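Local coordinates for MW1564 protein (Staphylococcus aureus, PDB 3NTV), which probably transfers a methyl group from S-adenosylmethionine to a hydroxyl of its substrate, as a putative member of the caffeoyl-CoA O-methyltransferase family, at residues Ser38-Leu43 against Tyr118-Gln123; Asp61-Leu66 against Met87-Ile92; Asn74-Gly79 against Thr99-Asn104; Asp149-Gln154 against Thr174-Tyr179. All coordinates share one frame; numbering follows the deposited sequence.

Interaction 1. Residues Ser38-Leu43 against Tyr118-Gln123; sequences SSIEVL and YHFENQ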
loop_
_atom_site.group_PDB
_atom_site.type_symbol
_atom_site.label_atom_id
_atom_site.label_comp_id
_atom_site.label_asym_id
_atom_site.label_seq_id
_atom_site.Cartn_x
_atom_site.Cartn_y
_atom_site.Cartn_z
ATOM N N SER A 38 -3.907 15.476 11.281
ATOM C CA SER A 38 -2.862 16.385 11.748
ATOM C C SER A 38 -3.383 17.823 11.589
ATOM O O SER A 38 -4.424 18.025 10.958
ATOM C CB SER A 38 -1.567 16.173 10.960
ATOM O OG SER A 38 -1.748 16.338 9.563
ATOM N N SER A 39 -2.683 18.813 12.181
ATOM C CA SER A 39 -3.052 20.236 12.101
ATOM C C SER A 39 -3.101 20.760 10.653
ATOM O O SER A 39 -3.927 21.620 10.342
ATOM C CB SER A 39 -2.095 21.090 12.932
ATOM O OG SER A 39 -0.738 20.759 12.681
ATOM N N ILE A 40 -2.245 20.212 9.773
ATOM C CA ILE A 40 -2.164 20.608 8.361
ATOM C C ILE A 40 -3.318 20.123 7.461
ATOM O O ILE A 40 -3.487 20.645 6.356
ATOM C CB ILE A 40 -0.755 20.433 7.728
ATOM C CG1 ILE A 40 -0.198 18.990 7.873
ATOM C CG2 ILE A 40 0.223 21.525 8.221
ATOM C CD1 ILE A 40 0.827 18.716 9.031
ATOM N N GLU A 41 -4.136 19.175 7.948
ATOM C CA GLU A 41 -5.290 18.655 7.197
ATOM C C GLU A 41 -6.275 19.754 6.777
ATOM O O GLU A 41 -6.921 19.638 5.737
ATOM C CB GLU A 41 -5.983 17.513 7.966
ATOM C CG GLU A 41 -6.843 16.594 7.101
ATOM C CD GLU A 41 -6.203 15.986 5.862
ATOM O OE1 GLU A 41 -4.971 15.752 5.860
ATOM O OE2 GLU A 41 -6.951 15.711 4.899
ATOM N N VAL A 42 -6.315 20.866 7.542
ATOM C CA VAL A 42 -7.140 22.046 7.269
ATOM C C VAL A 42 -6.858 22.625 5.860
ATOM O O VAL A 42 -7.761 23.198 5.252
ATOM C CB VAL A 42 -6.976 23.102 8.403
ATOM C CG1 VAL A 42 -7.902 24.298 8.197
ATOM C CG2 VAL A 42 -7.225 22.474 9.773
ATOM N N LEU A 43 -5.631 22.419 5.318
ATOM C CA LEU A 43 -5.256 22.900 3.983
ATOM C C LEU A 43 -5.935 22.171 2.815
ATOM O O LEU A 43 -5.949 22.708 1.707
ATOM C CB LEU A 43 -3.737 22.926 3.792
ATOM C CG LEU A 43 -2.982 23.935 4.653
ATOM C CD1 LEU A 43 -1.553 23.537 4.783
ATOM C CD2 LEU A 43 -3.094 25.361 4.085
ATOM N N TYR A 118 3.074 27.018 9.582
ATOM C CA TYR A 118 3.080 25.764 10.333
ATOM C C TYR A 118 4.422 25.370 10.947
ATOM O O TYR A 118 4.536 24.305 11.563
ATOM C CB TYR A 118 2.418 24.640 9.506
ATOM C CG TYR A 118 0.971 24.947 9.168
ATOM C CD1 TYR A 118 -0.051 24.660 10.067
ATOM C CD2 TYR A 118 0.635 25.610 7.994
ATOM C CE1 TYR A 118 -1.380 24.967 9.776
ATOM C CE2 TYR A 118 -0.690 25.932 7.694
ATOM C CZ TYR A 118 -1.692 25.624 8.597
ATOM O OH TYR A 118 -2.997 25.940 8.301
ATOM N N HIS A 119 5.428 26.265 10.853
ATOM C CA HIS A 119 6.734 26.092 11.510
ATOM C C HIS A 119 7.528 24.880 11.009
ATOM O O HIS A 119 8.110 24.163 11.807
ATOM C CB HIS A 119 6.565 26.064 13.063
ATOM C CG HIS A 119 5.673 27.169 13.564
ATOM N ND1 HIS A 119 6.049 28.493 13.468
ATOM C CD2 HIS A 119 4.430 27.104 14.101
ATOM C CE1 HIS A 119 5.039 29.196 13.966
ATOM N NE2 HIS A 119 4.040 28.405 14.361
ATOM N N PHE A 120 7.553 24.669 9.680
ATOM C CA PHE A 120 8.296 23.552 9.099
ATOM C C PHE A 120 9.505 23.987 8.279
ATOM O O PHE A 120 10.079 23.132 7.622
ATOM C CB PHE A 120 7.376 22.674 8.237
ATOM C CG PHE A 120 6.479 21.773 9.043
ATOM C CD1 PHE A 120 6.999 20.675 9.721
ATOM C CD2 PHE A 120 5.110 22.012 9.110
ATOM C CE1 PHE A 120 6.157 19.817 10.442
ATOM C CE2 PHE A 120 4.269 21.146 9.813
ATOM C CZ PHE A 120 4.801 20.069 10.484
ATOM N N GLU A 121 9.927 25.281 8.346
ATOM C CA GLU A 121 11.038 25.776 7.518
ATOM C C GLU A 121 12.403 25.145 7.791
ATOM O O GLU A 121 13.265 25.189 6.906
ATOM C CB GLU A 121 11.151 27.309 7.536
ATOM C CG GLU A 121 9.951 28.048 6.968
ATOM C CD GLU A 121 9.915 29.502 7.415
ATOM O OE1 GLU A 121 10.031 29.751 8.634
ATOM O OE2 GLU A 121 9.800 30.395 6.545
ATOM N N ASN A 122 12.596 24.530 8.974
ATOM C CA ASN A 122 13.841 23.838 9.284
ATOM C C ASN A 122 13.849 22.415 8.708
ATOM O O ASN A 122 14.920 21.854 8.503
ATOM C CB ASN A 122 14.065 23.785 10.812
ATOM C CG ASN A 122 12.972 23.100 11.586
ATOM O OD1 ASN A 122 11.774 23.311 11.342
ATOM N ND2 ASN A 122 13.366 22.368 12.629
ATOM N N GLN A 123 12.665 21.807 8.496
ATOM C CA GLN A 123 12.618 20.443 7.989
ATOM C C GLN A 123 12.417 20.364 6.482
ATOM O O GLN A 123 12.762 19.334 5.887
ATOM C CB GLN A 123 11.470 19.663 8.649
ATOM C CG GLN A 123 11.746 19.356 10.119
ATOM C CD GLN A 123 10.711 18.414 10.659
ATOM O OE1 GLN A 123 10.707 17.198 10.373
ATOM N NE2 GLN A 123 9.802 18.952 11.428
#
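I40 and Y118 meet because of how each leaves its backbone. In I40, CG1 sits between the backbone N and the carbonyl carbon (chi1 55°). This leaves CG2 facing Y118, while CG1 carries CD1 toward F120. In Y118, CG sits beside the backbone N, opposite the carbonyl carbon (chi1 -61°), and the ring reaches across to 38-43. The I40 and Y118 side chains run alongside each other, pointing opposite ways. I40 CG2 lies over one face of the ring, offset toward the rim, with its closest approach to Y118 CG at 3.6 Å. It is a CH-pi contact: CG2 is 3.9 Å from the ring centroid and 23° off the ring normal. L43 comes from the opposite direction to Y118. Its CD1 is 3.9 Å from Y118 CE2, and its CG is 4.2 Å from Y118 OH. The other branch of I40 extends the patch, with CD1 4.3 Å from F120 CE2. No hydrogen bond crosses the contact; it is mainly apolar and CH-pi packing. The segment 38-43 is tied into turns by its own backbone: E41 N bonds to S38 O at 3.2 Å, and L43 N to I40 O at 3.0 Å. E41 points to other partners, with a salt bridge to R44 and a hydrogen bond to Y84. M87, in helix 84-90, touches both L43 and F120. On the Y118 side, helix 105-117 ends in a Schellman motif. H119, with positive phi, is its C-prime residue, F120 N reaches L115 O, and the chain then turns into strand 124-128 of the Rossmann-like sheet.

Interaction 2. Residues Asp61-Leu66 against Met87-Ile92; sequences DLIKQL and MQFASI
K64 reaches across to 87-92, and its side chain crosses those of Q88 and I92 at a slant. The chain is bent once, at chi3 (74°), and this brings the ammonium group round to the amide of Q88. NZ donates to Q88 OE1 at 3.1 Å. The approach is tilted 33° from the carbonyl plane, with a C=O...N angle of 147°. The same oxygen also accepts from S38 OG, so two donors meet at it. A water gives NZ a second partner: it accepts from K64 NZ at 2.8 Å and donates to S91 OG at 2.9 Å. S91 OG in turn donates back to Q88 O at 2.7 Å, inside its own segment. The lysine charge is therefore met by an amide oxygen and a water, and the serine hydroxyl is held between the water and the backbone. The aliphatic part of K64 packs on I92. CE lies 3.7 Å from I92 CG1, and CB lies 3.8 Å from I92 CD1. F89 meets helix 57-70 differently. K64 CG stands at the edge of its ring, near the ring plane. I63 CG2 comes closer and obliquely, at 3.5 Å from F89 CE1. The two segments belong to helices 57-70 and 84-90. F89 also touches L60 and I67 on helix 57-70, and I75 and E77 on strand 74-78. The ring thus packs between helix 57-70, its own helix 84-90 and strand 74-78, while L62 and L66 pack against the second subunit.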
loop_
_atom_site.group_PDB
_atom_site.type_symbol
_atom_site.label_atom_id
_atom_site.label_comp_id
_atom_site.label_asym_id
_atom_site.label_seq_id
_atom_site.Cartn_x
_atom_site.Cartn_y
_atom_site.Cartn_z
ATOM N N ASP A 61 -1.720 8.679 3.372
ATOM C CA ASP A 61 -1.598 7.882 4.587
ATOM C C ASP A 61 -0.836 6.565 4.407
ATOM O O ASP A 61 -0.117 6.143 5.310
ATOM C CB ASP A 61 -2.949 7.738 5.273
ATOM C CG ASP A 61 -3.428 9.041 5.911
ATOM O OD1 ASP A 61 -2.598 9.980 6.073
ATOM O OD2 ASP A 61 -4.604 9.111 6.283
ATOM N N LEU A 62 -0.899 5.995 3.206
ATOM C CA LEU A 62 -0.081 4.838 2.886
ATOM C C LEU A 62 1.405 5.238 2.849
ATOM O O LEU A 62 2.240 4.528 3.419
ATOM C CB LEU A 62 -0.476 4.220 1.529
ATOM C CG LEU A 62 0.477 3.118 1.000
ATOM C CD1 LEU A 62 0.552 1.905 1.965
ATOM C CD2 LEU A 62 -0.031 2.599 -0.343
ATOM N N ILE A 63 1.723 6.368 2.197
ATOM C CA ILE A 63 3.132 6.822 2.086
ATOM C C ILE A 63 3.701 7.117 3.480
ATOM O O ILE A 63 4.838 6.750 3.766
ATOM C CB ILE A 63 3.264 8.030 1.134
ATOM C CG1 ILE A 63 2.849 7.645 -0.322
ATOM C CG2 ILE A 63 4.722 8.523 1.135
ATOM C CD1 ILE A 63 2.613 8.898 -1.218
ATOM N N LYS A 64 2.888 7.728 4.370
ATOM C CA LYS A 64 3.300 8.002 5.749
ATOM C C LYS A 64 3.641 6.664 6.441
ATOM O O LYS A 64 4.614 6.594 7.175
ATOM C CB LYS A 64 2.192 8.746 6.493
ATOM C CG LYS A 64 2.014 10.172 5.954
ATOM C CD LYS A 64 0.991 10.975 6.736
ATOM C CE LYS A 64 1.467 11.442 8.094
ATOM N NZ LYS A 64 0.415 12.301 8.726
ATOM N N GLN A 65 2.847 5.593 6.186
ATOM C CA GLN A 65 3.100 4.279 6.757
ATOM C C GLN A 65 4.424 3.703 6.217
ATOM O O GLN A 65 5.180 3.098 6.962
ATOM C CB GLN A 65 1.907 3.343 6.464
ATOM C CG GLN A 65 1.847 2.122 7.360
ATOM C CD GLN A 65 1.077 2.348 8.649
ATOM O OE1 GLN A 65 0.098 1.660 8.936
ATOM N NE2 GLN A 65 1.515 3.282 9.477
ATOM N N LEU A 66 4.708 3.923 4.917
ATOM C CA LEU A 66 5.952 3.439 4.297
ATOM C C LEU A 66 7.150 4.159 4.926
ATOM O O LEU A 66 8.173 3.532 5.170
ATOM C CB LEU A 66 5.917 3.676 2.774
ATOM C CG LEU A 66 4.811 2.932 2.002
ATOM C CD1 LEU A 66 4.824 3.293 0.526
ATOM C CD2 LEU A 66 4.938 1.466 2.164
HETATM N N MSE A 87 4.853 18.864 4.353
HETATM C CA MSE A 87 4.583 19.063 5.780
HETATM C C MSE A 87 4.007 17.817 6.432
HETATM O O MSE A 87 4.385 17.490 7.549
HETATM C CB MSE A 87 3.675 20.261 5.999
HETATM C CG MSE A 87 4.335 21.558 5.563
HETATM SE SE MSE A 87 3.213 23.108 5.925
HETATM C CE MSE A 87 1.816 22.712 4.727
ATOM N N GLN A 88 3.155 17.059 5.703
ATOM C CA GLN A 88 2.612 15.817 6.244
ATOM C C GLN A 88 3.741 14.824 6.528
ATOM O O GLN A 88 3.759 14.206 7.582
ATOM C CB GLN A 88 1.552 15.223 5.295
ATOM C CG GLN A 88 0.228 15.993 5.327
ATOM C CD GLN A 88 -0.648 15.641 6.514
ATOM O OE1 GLN A 88 -0.210 15.033 7.476
ATOM N NE2 GLN A 88 -1.924 16.000 6.460
ATOM N N PHE A 89 4.727 14.730 5.625
ATOM C CA PHE A 89 5.858 13.819 5.851
ATOM C C PHE A 89 6.735 14.323 7.003
ATOM O O PHE A 89 7.136 13.526 7.851
ATOM C CB PHE A 89 6.712 13.667 4.580
ATOM C CG PHE A 89 5.991 13.162 3.342
ATOM C CD1 PHE A 89 4.886 12.327 3.450
ATOM C CD2 PHE A 89 6.451 13.484 2.071
ATOM C CE1 PHE A 89 4.248 11.828 2.305
ATOM C CE2 PHE A 89 5.802 12.998 0.933
ATOM C CZ PHE A 89 4.703 12.180 1.065
ATOM N N ALA A 90 7.044 15.635 7.024
ATOM C CA ALA A 90 7.882 16.209 8.080
ATOM C C ALA A 90 7.214 16.088 9.455
ATOM O O ALA A 90 7.916 15.961 10.460
ATOM C CB ALA A 90 8.177 17.669 7.776
ATOM N N SER A 91 5.854 16.063 9.486
ATOM C CA SER A 91 5.114 15.952 10.749
ATOM C C SER A 91 5.303 14.628 11.461
ATOM O O SER A 91 4.996 14.522 12.657
ATOM C CB SER A 91 3.632 16.268 10.550
ATOM O OG SER A 91 2.966 15.161 9.959
ATOM N N ILE A 92 5.762 13.584 10.732
ATOM C CA ILE A 92 5.943 12.263 11.328
ATOM C C ILE A 92 7.036 12.209 12.415
ATOM O O ILE A 92 6.869 11.542 13.456
ATOM C CB ILE A 92 6.167 11.197 10.222
ATOM C CG1 ILE A 92 4.977 11.137 9.264
ATOM C CG2 ILE A 92 6.505 9.803 10.830
ATOM C CD1 ILE A 92 5.327 10.373 7.917
HETATM O O HOH W 1 1.728 12.858 11.154
#

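Interaction 3. Residues Asn74-Gly79 against Thr99-Asn104; sequences NILEIG and TTIERN
E77 and T100 face each other from adjacent parallel strands, and their backbones are linked by a regular ladder. T99 N donates to I75 O at 2.9 Å, E77 N to T99 O at 2.8 Å, and I101 N to E77 O at 3.0 Å. These bonds are nearly straight. The last rung, G79 N to I101 O at 2.7 Å, is more bent, with an N-H...O angle of 131°, as strand 74-78 gives way to a loop. The E77 carboxylate is buried and well supplied with donors. T100 OG1 donates to OE2 at 2.7 Å, on its anti lone pair. S86 OG also bonds to OE2, and S85 OG bonds to OE1. E77 and T100 each have two conformers, so the bond between them holds in one of them and is less sure than the backbone ladder. On the face opposite E77 and T100, L76 CD1 touches T99 CG2 at 3.7 Å, while T99 OG1 is satisfied by H97 and R125. I78 and I101 lie side by side there, CD1 to CD1 at 3.7 Å. At the end of strand 97-102, E102 bends at chi2 (46°), which folds OE1 back to 3.2 Å from G79 CA. OE1 accepts from T80 N, and OE2 accepts from N104 N. G79, at positive phi, lets the chain leave the strand close to E102. Strands 74-78 and 97-102 are the two strands of a beta-alpha-beta unit, joined by helix 84-90. The glycine turn after the first, with an acidic residue ending the second, resembles the site where class I methyltransferases usually hold S-adenosylmethionine.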
loop_
_atom_site.group_PDB
_atom_site.type_symbol
_atom_site.label_atom_id
_atom_site.label_comp_id
_atom_site.label_asym_id
_atom_site.label_seq_id
_atom_site.Cartn_x
_atom_site.Cartn_y
_atom_site.Cartn_z
ATOM N N ASN A 74 15.311 11.110 4.813
ATOM C CA ASN A 74 15.523 12.128 3.780
ATOM C C ASN A 74 14.646 11.840 2.601
ATOM O O ASN A 74 14.766 10.780 1.978
ATOM C CB ASN A 74 16.997 12.130 3.336
ATOM C CG ASN A 74 17.968 12.687 4.351
ATOM O OD1 ASN A 74 17.636 13.527 5.198
ATOM N ND2 ASN A 74 19.235 12.345 4.178
ATOM N N ILE A 75 13.765 12.800 2.271
ATOM C CA ILE A 75 12.824 12.649 1.157
ATOM C C ILE A 75 13.099 13.691 0.086
ATOM O O ILE A 75 13.308 14.859 0.411
ATOM C CB ILE A 75 11.360 12.770 1.668
ATOM C CG1 ILE A 75 11.069 11.696 2.741
ATOM C CG2 ILE A 75 10.330 12.679 0.540
ATOM C CD1 ILE A 75 9.860 12.015 3.609
ATOM N N LEU A 76 12.984 13.287 -1.187
ATOM C CA LEU A 76 13.074 14.218 -2.320
ATOM C C LEU A 76 11.745 14.147 -3.040
ATOM O O LEU A 76 11.328 13.057 -3.439
ATOM C CB LEU A 76 14.222 13.824 -3.277
ATOM C CG LEU A 76 14.338 14.667 -4.572
ATOM C CD1 LEU A 76 14.655 16.113 -4.258
ATOM C CD2 LEU A 76 15.445 14.094 -5.469
ATOM N N GLU A 77 11.076 15.290 -3.202
ATOM C CA GLU A 77 9.788 15.352 -3.893
ATOM C C GLU A 77 9.936 16.197 -5.131
ATOM O O GLU A 77 10.585 17.254 -5.097
ATOM C CB GLU A 77 8.700 16.014 -3.038
ATOM C CG GLU A 77 8.477 15.460 -1.651
ATOM C CD GLU A 77 7.363 16.220 -0.958
ATOM O OE1 GLU A 77 6.372 15.581 -0.554
ATOM O OE2 GLU A 77 7.441 17.466 -0.892
ATOM N N ILE A 78 9.327 15.742 -6.233
ATOM C CA ILE A 78 9.380 16.508 -7.473
ATOM C C ILE A 78 7.996 17.116 -7.654
ATOM O O ILE A 78 7.040 16.429 -8.043
ATOM C CB ILE A 78 9.834 15.673 -8.694
ATOM C CG1 ILE A 78 11.119 14.823 -8.429
ATOM C CG2 ILE A 78 9.948 16.574 -9.937
ATOM C CD1 ILE A 78 12.377 15.539 -8.070
ATOM N N GLY A 79 7.883 18.371 -7.286
ATOM C CA GLY A 79 6.641 19.108 -7.413
ATOM C C GLY A 79 5.835 19.191 -6.146
ATOM O O GLY A 79 5.883 18.305 -5.287
ATOM N N THR A 99 13.209 17.692 0.733
ATOM C CA THR A 99 13.622 18.619 -0.309
ATOM C C THR A 99 12.510 18.534 -1.368
ATOM O O THR A 99 12.197 17.428 -1.845
ATOM C CB THR A 99 14.995 18.277 -0.893
ATOM O OG1 THR A 99 15.987 18.606 0.082
ATOM C CG2 THR A 99 15.312 19.119 -2.140
ATOM N N THR A 100 11.909 19.694 -1.704
ATOM C CA THR A 100 10.839 19.757 -2.706
ATOM C C THR A 100 11.227 20.695 -3.839
ATOM O O THR A 100 11.536 21.863 -3.592
ATOM C CB THR A 100 9.494 20.178 -2.068
ATOM O OG1 THR A 100 9.244 19.411 -0.901
ATOM C CG2 THR A 100 8.323 19.986 -3.010
ATOM N N ILE A 101 11.202 20.183 -5.080
ATOM C CA ILE A 101 11.519 20.985 -6.268
ATOM C C ILE A 101 10.204 21.453 -6.859
ATOM O O ILE A 101 9.315 20.626 -7.114
ATOM C CB ILE A 101 12.353 20.188 -7.305
ATOM C CG1 ILE A 101 13.657 19.617 -6.680
ATOM C CG2 ILE A 101 12.619 21.024 -8.598
ATOM C CD1 ILE A 101 14.403 18.560 -7.583
ATOM N N GLU A 102 10.102 22.753 -7.152
ATOM C CA GLU A 102 8.907 23.300 -7.767
ATOM C C GLU A 102 9.260 24.483 -8.651
ATOM O O GLU A 102 10.035 25.353 -8.251
ATOM C CB GLU A 102 7.845 23.676 -6.710
ATOM C CG GLU A 102 6.498 24.132 -7.290
ATOM C CD GLU A 102 5.881 23.303 -8.405
ATOM O OE1 GLU A 102 5.750 22.068 -8.239
ATOM O OE2 GLU A 102 5.531 23.892 -9.455
ATOM N N ARG A 103 8.690 24.507 -9.868
ATOM C CA ARG A 103 8.971 25.609 -10.786
ATOM C C ARG A 103 7.905 26.700 -10.803
ATOM O O ARG A 103 8.218 27.832 -11.187
ATOM C CB ARG A 103 9.240 25.090 -12.208
ATOM C CG ARG A 103 8.040 24.474 -12.921
ATOM C CD ARG A 103 8.339 24.367 -14.399
ATOM N NE ARG A 103 7.147 24.033 -15.173
ATOM C CZ ARG A 103 7.063 24.135 -16.496
ATOM N NH1 ARG A 103 8.101 24.571 -17.204
ATOM N NH2 ARG A 103 5.941 23.810 -17.122
ATOM N N ASN A 104 6.647 26.365 -10.459
ATOM C CA ASN A 104 5.546 27.335 -10.516
ATOM C C ASN A 104 5.604 28.347 -9.384
ATOM O O ASN A 104 5.484 27.978 -8.214
ATOM C CB ASN A 104 4.192 26.616 -10.598
ATOM C CG ASN A 104 2.998 27.520 -10.784
ATOM O OD1 ASN A 104 2.595 28.252 -9.880
ATOM N ND2 ASN A 104 2.364 27.434 -11.939
#

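Interaction 4. Residues Asp149-Gln154 against Thr174-Tyr179; sequences DAAKAQ and TDNVLY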
loop_
_atom_site.group_PDB
_atom_site.type_symbol
_atom_site.label_atom_id
_atom_site.label_comp_id
_atom_site.label_asym_id
_atom_site.label_seq_id
_atom_site.Cartn_x
_atom_site.Cartn_y
_atom_site.Cartn_z
ATOM N N ASP A 149 5.290 12.388 -9.695
ATOM C CA ASP A 149 3.984 12.249 -10.333
ATOM C C ASP A 149 4.279 11.801 -11.771
ATOM O O ASP A 149 5.008 12.495 -12.486
ATOM C CB ASP A 149 3.225 13.570 -10.287
ATOM C CG ASP A 149 1.832 13.599 -10.902
ATOM O OD1 ASP A 149 1.647 13.019 -11.997
ATOM O OD2 ASP A 149 0.945 14.262 -10.327
ATOM N N ALA A 150 3.752 10.627 -12.195
ATOM C CA ALA A 150 4.043 10.091 -13.541
ATOM C C ALA A 150 3.650 11.029 -14.683
ATOM O O ALA A 150 4.216 10.938 -15.769
ATOM C CB ALA A 150 3.334 8.768 -13.739
ATOM N N ALA A 151 2.659 11.874 -14.452
ATOM C CA ALA A 151 2.135 12.759 -15.496
ATOM C C ALA A 151 2.788 14.145 -15.549
ATOM O O ALA A 151 2.560 14.874 -16.516
ATOM C CB ALA A 151 0.639 12.905 -15.320
ATOM N N LYS A 152 3.582 14.509 -14.521
ATOM C CA LYS A 152 4.224 15.819 -14.411
ATOM C C LYS A 152 5.474 15.960 -15.253
ATOM O O LYS A 152 6.516 15.368 -14.959
ATOM C CB LYS A 152 4.508 16.182 -12.936
ATOM C CG LYS A 152 3.302 16.699 -12.162
ATOM C CD LYS A 152 3.739 17.248 -10.779
ATOM C CE LYS A 152 2.609 17.262 -9.773
ATOM N NZ LYS A 152 3.098 17.587 -8.405
ATOM N N ALA A 153 5.391 16.793 -16.309
ATOM C CA ALA A 153 6.542 17.073 -17.160
ATOM C C ALA A 153 7.311 15.819 -17.625
ATOM O O ALA A 153 6.675 14.832 -18.012
ATOM C CB ALA A 153 7.461 18.120 -16.503
ATOM N N GLN A 154 8.651 15.837 -17.573
ATOM C CA GLN A 154 9.476 14.739 -18.076
ATOM C C GLN A 154 9.705 13.733 -16.960
ATOM O O GLN A 154 10.820 13.596 -16.468
ATOM C CB GLN A 154 10.809 15.262 -18.641
ATOM C CG GLN A 154 10.638 16.299 -19.762
ATOM C CD GLN A 154 10.454 17.732 -19.292
ATOM O OE1 GLN A 154 10.517 18.062 -18.091
ATOM N NE2 GLN A 154 10.229 18.631 -20.249
ATOM N N THR A 174 5.666 6.605 -7.064
ATOM C CA THR A 174 5.126 7.337 -8.217
ATOM C C THR A 174 3.618 7.452 -8.082
ATOM O O THR A 174 2.910 6.432 -8.070
ATOM C CB THR A 174 5.488 6.705 -9.582
ATOM O OG1 THR A 174 6.885 6.409 -9.667
ATOM C CG2 THR A 174 5.109 7.619 -10.737
ATOM N N ASP A 175 3.128 8.694 -8.026
ATOM C CA ASP A 175 1.696 8.961 -7.993
ATOM C C ASP A 175 1.163 9.101 -9.414
ATOM O O ASP A 175 1.934 9.349 -10.345
ATOM C CB ASP A 175 1.396 10.247 -7.198
ATOM C CG ASP A 175 -0.030 10.362 -6.688
ATOM O OD1 ASP A 175 -0.794 9.367 -6.803
ATOM O OD2 ASP A 175 -0.399 11.450 -6.214
ATOM N N ASN A 176 -0.163 8.961 -9.563
ATOM C CA ASN A 176 -0.860 9.205 -10.813
ATOM C C ASN A 176 -0.494 8.261 -11.944
ATOM O O ASN A 176 -0.524 8.650 -13.109
ATOM C CB ASN A 176 -0.706 10.686 -11.198
ATOM C CG ASN A 176 -1.869 11.282 -11.938
ATOM O OD1 ASN A 176 -2.988 10.748 -11.957
ATOM N ND2 ASN A 176 -1.603 12.399 -12.571
ATOM N N VAL A 177 -0.236 6.991 -11.606
ATOM C CA VAL A 177 0.104 5.963 -12.605
ATOM C C VAL A 177 -1.133 5.489 -13.401
ATOM O O VAL A 177 -0.983 4.765 -14.387
ATOM C CB VAL A 177 1.002 4.816 -12.080
ATOM C CG1 VAL A 177 2.368 5.349 -11.654
ATOM C CG2 VAL A 177 0.325 4.055 -10.946
ATOM N N LEU A 178 -2.336 5.943 -13.006
ATOM C CA LEU A 178 -3.573 5.672 -13.761
ATOM C C LEU A 178 -4.111 6.964 -14.413
ATOM O O LEU A 178 -5.214 6.951 -14.952
ATOM C CB LEU A 178 -4.666 5.047 -12.853
ATOM C CG LEU A 178 -4.416 3.619 -12.325
ATOM C CD1 LEU A 178 -5.523 3.207 -11.388
ATOM C CD2 LEU A 178 -4.332 2.597 -13.459
ATOM N N TYR A 179 -3.317 8.071 -14.406
ATOM C CA TYR A 179 -3.733 9.396 -14.898
ATOM C C TYR A 179 -5.175 9.722 -14.506
ATOM O O TYR A 179 -6.066 9.816 -15.353
ATOM C CB TYR A 179 -3.437 9.700 -16.403
ATOM C CG TYR A 179 -3.540 11.198 -16.667
ATOM C CD1 TYR A 179 -4.569 11.722 -17.448
ATOM C CD2 TYR A 179 -2.723 12.101 -15.985
ATOM C CE1 TYR A 179 -4.749 13.103 -17.581
ATOM C CE2 TYR A 179 -2.887 13.477 -16.122
ATOM C CZ TYR A 179 -3.885 13.975 -16.938
ATOM O OH TYR A 179 -4.005 15.341 -17.072
#
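D149 and D175 pair as a parallel bridge at the ends of their strands, closed in part by the straight bond from A150 N to D175 O at 2.9 Å. Beyond this bridge both chains turn: a type I turn runs from D149 to K152, and another from N176 to Y179. D149 CG is anti to the backbone N (chi1 -180°). OD1 can then accept from A151 N at 2.9 Å, nearly along its C-O axis, and this forms an Asx turn. The same OD1 receives a weak bond from N176 ND2 at 3.4 Å. The carboxylate and amide planes stand almost perpendicular (87°). The other end of the N176 amide, OD1, accepts from H180 N. The alanines pack closely against 174-179. A150 CB rests 3.7 Å from T174 CG2, and A151 CB lies 3.5 Å from Y179 CD2. T174 OG1 bonds to Y204, on helix 192-209. These loops leave the carboxy ends of neighbouring strands in a Rossmann-like sheet, where such folds place their active site. In metal-dependent caffeoyl-CoA O-methyltransferases, two aspartates and an asparagine hold a divalent cation, and the placement of D149, D175 and N176 is consistent with such a site.

How the interactions relate
Interaction 1 is a surface contact, while interactions 2, 3 and 4 are buried. Interactions 1 and 2 touch along helix 84-90, which carries part of interaction 2 and borders interaction 1. Interactions 2 and 3 meet between helix and sheet. Interactions 3 and 4 share the sheet, and K152 lies near G79. Their chemistry follows their place. Interaction 1 is mainly apolar and has no hydrogen bond across it. Interaction 2 joins two helices through a lysine, an amide and a water. Interaction 3 is a strand ladder with a buried carboxylate, and interaction 4 is a short bridge at two strand ends, with two aspartates and an asparagine where the chains turn away.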